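Local coordinates for transcription antitermination protein NusB (Thermotoga maritima, PDB 1TZW) that probably acts in transcription antitermination of ribosomal RNA operons, binding their boxA antiterminator sequence, at residues A15-E20 against S78-N83. Numbering follows the deposited sequence.
Sequences ALFQHE and SVVDRN
Glu20, at the C-terminal end region of helix 5-19, and Arg82, in the first turn of helix 79-94, form a buried, two-pronged salt bridge. Arg82 presents its side, NE donating to Glu20 OE1 (2.9 Å) along a nearly straight line (169°). That acceptor lies in the guanidinium plane and is approached on its syn side, though from a direction tilted out of the carboxylate plane. The second bond, from Arg82 NH2 to Glu20 OE2 (3.0 Å), is more bent and reaches its oxygen from above the carboxylate plane, consistent with a 51° twist between the two flat groups. A bend at chi2 in Glu20 turns the carboxylate toward Arg82. Around this pair, Arg23 bridges to OE2 and Arg86 to OE1, while Arg82 NH1 donates to the carbonyls of Leu74 and Leu77.

Apolar contacts flank the charges. Val79 CG1 sits against both Glu20 CG (3.6 Å) and Phe17 CD2 (3.7 Å), and Val80 CG2 meets the edge of the Phe17 ring at CE2 (3.9 Å). With CG anti to the backbone nitrogen (chi1 -178°), Phe17 swings its ring toward the two valines. Separately, Leu16 lays CB and CG against the side-chain amide of Asn83 and also touches Ile51 and Ile54 of helix 41-56.

Three arginines around one buried carboxylate probably keep Glu20 ionised, making it a charged hub that ties two helices of the all-helical NusB fold together.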
loop_
_atom_site.group_PDB
_atom_site.type_symbol
_atom_site.label_atom_id
_atom_site.label_comp_id
_atom_site.label_asym_id
_atom_site.label_seq_id
_atom_site.Cartn_x
_atom_site.Cartn_y
_atom_site.Cartn_z
ATOM N N ALA A 15 6.192 5.273 5.650
ATOM C CA ALA A 15 5.491 6.498 6.004
ATOM C C ALA A 15 4.111 6.161 6.581
ATOM O O ALA A 15 3.692 6.748 7.585
ATOM C CB ALA A 15 5.371 7.418 4.776
ATOM N N LEU A 16 3.412 5.216 5.952
ATOM C CA LEU A 16 2.091 4.785 6.422
ATOM C C LEU A 16 2.193 4.233 7.847
ATOM O O LEU A 16 1.376 4.548 8.723
ATOM C CB LEU A 16 1.546 3.675 5.508
ATOM C CG LEU A 16 0.422 3.889 4.479
ATOM C CD1 LEU A 16 0.150 5.346 4.196
ATOM C CD2 LEU A 16 0.790 3.131 3.220
ATOM N N PHE A 17 3.199 3.387 8.050
ATOM C CA PHE A 17 3.452 2.759 9.344
ATOM C C PHE A 17 3.732 3.809 10.420
ATOM O O PHE A 17 3.089 3.819 11.469
ATOM C CB PHE A 17 4.645 1.797 9.209
ATOM C CG PHE A 17 4.975 1.034 10.471
ATOM C CD1 PHE A 17 5.680 1.638 11.503
ATOM C CD2 PHE A 17 4.577 -0.288 10.619
ATOM C CE1 PHE A 17 5.988 0.935 12.670
ATOM C CE2 PHE A 17 4.877 -1.003 11.780
ATOM C CZ PHE A 17 5.584 -0.388 12.808
ATOM N N GLN A 18 4.683 4.701 10.155
ATOM C CA GLN A 18 5.047 5.722 11.136
ATOM C C GLN A 18 3.883 6.661 11.465
ATOM O O GLN A 18 3.720 7.089 12.608
ATOM C CB GLN A 18 6.283 6.503 10.647
ATOM C CG GLN A 18 7.519 5.593 10.478
ATOM C CD GLN A 18 8.791 6.308 10.024
ATOM O OE1 GLN A 18 9.703 5.681 9.478
ATOM N NE2 GLN A 18 8.862 7.600 10.260
ATOM N N HIS A 19 3.047 6.954 10.474
ATOM C CA HIS A 19 1.928 7.848 10.683
ATOM C C HIS A 19 0.928 7.332 11.715
ATOM O O HIS A 19 0.232 8.127 12.356
ATOM C CB HIS A 19 1.207 8.095 9.351
ATOM C CG HIS A 19 0.108 9.106 9.432
ATOM N ND1 HIS A 19 0.335 10.440 9.702
ATOM C CD2 HIS A 19 -1.229 8.979 9.273
ATOM C CE1 HIS A 19 -0.816 11.089 9.700
ATOM N NE2 HIS A 19 -1.781 10.225 9.442
ATOM N N GLU A 20 0.848 6.009 11.872
ATOM C CA GLU A 20 -0.097 5.413 12.823
ATOM C C GLU A 20 0.214 5.806 14.272
ATOM O O GLU A 20 -0.640 5.695 15.154
ATOM C CB GLU A 20 -0.091 3.883 12.692
ATOM C CG GLU A 20 -0.648 3.347 11.359
ATOM C CD GLU A 20 -2.150 3.111 11.386
ATOM O OE1 GLU A 20 -2.707 2.781 10.322
ATOM O OE2 GLU A 20 -2.769 3.246 12.464
ATOM N N SER A 78 -3.839 -5.132 12.630
ATOM C CA SER A 78 -2.546 -4.662 13.097
ATOM C C SER A 78 -2.137 -3.510 12.178
ATOM O O SER A 78 -2.681 -3.356 11.073
ATOM C CB SER A 78 -1.499 -5.781 13.020
ATOM O OG SER A 78 -1.241 -6.166 11.677
ATOM N N VAL A 79 -1.195 -2.695 12.640
ATOM C CA VAL A 79 -0.710 -1.576 11.844
ATOM C C VAL A 79 -0.163 -2.080 10.513
ATOM O O VAL A 79 -0.431 -1.496 9.461
ATOM C CB VAL A 79 0.403 -0.808 12.596
ATOM C CG1 VAL A 79 1.074 0.204 11.674
ATOM C CG2 VAL A 79 -0.191 -0.099 13.783
ATOM N N VAL A 80 0.592 -3.168 10.547
ATOM C CA VAL A 80 1.165 -3.706 9.319
ATOM C C VAL A 80 0.112 -4.217 8.333
ATOM O O VAL A 80 0.142 -3.882 7.148
ATOM C CB VAL A 80 2.154 -4.850 9.630
ATOM C CG1 VAL A 80 2.612 -5.512 8.346
ATOM C CG2 VAL A 80 3.351 -4.288 10.398
ATOM N N ASP A 81 -0.830 -5.015 8.814
ATOM C CA ASP A 81 -1.837 -5.558 7.912
ATOM C C ASP A 81 -2.692 -4.461 7.291
ATOM O O ASP A 81 -2.936 -4.459 6.084
ATOM C CB ASP A 81 -2.721 -6.562 8.648
ATOM C CG ASP A 81 -1.963 -7.814 9.062
ATOM O OD1 ASP A 81 -0.845 -8.039 8.555
ATOM O OD2 ASP A 81 -2.490 -8.582 9.889
ATOM N N ARG A 82 -3.130 -3.518 8.116
ATOM C CA ARG A 82 -3.959 -2.432 7.621
ATOM C C ARG A 82 -3.250 -1.614 6.555
ATOM O O ARG A 82 -3.837 -1.293 5.518
ATOM C CB ARG A 82 -4.363 -1.514 8.776
ATOM C CG ARG A 82 -5.079 -0.248 8.325
ATOM C CD ARG A 82 -5.760 0.479 9.497
ATOM N NE ARG A 82 -4.819 0.783 10.578
ATOM C CZ ARG A 82 -4.750 0.110 11.726
ATOM N NH1 ARG A 82 -5.573 -0.911 11.967
ATOM N NH2 ARG A 82 -3.827 0.436 12.628
ATOM N N ASN A 83 -1.980 -1.290 6.788
ATOM C CA ASN A 83 -1.290 -0.461 5.818
ATOM C C ASN A 83 -0.789 -1.161 4.582
ATOM O O ASN A 83 -0.658 -0.530 3.536
ATOM C CB ASN A 83 -0.234 0.365 6.530
ATOM C CG ASN A 83 -0.883 1.370 7.460
ATOM O OD1 ASN A 83 -0.908 1.190 8.692
ATOM N ND2 ASN A 83 -1.467 2.403 6.875
#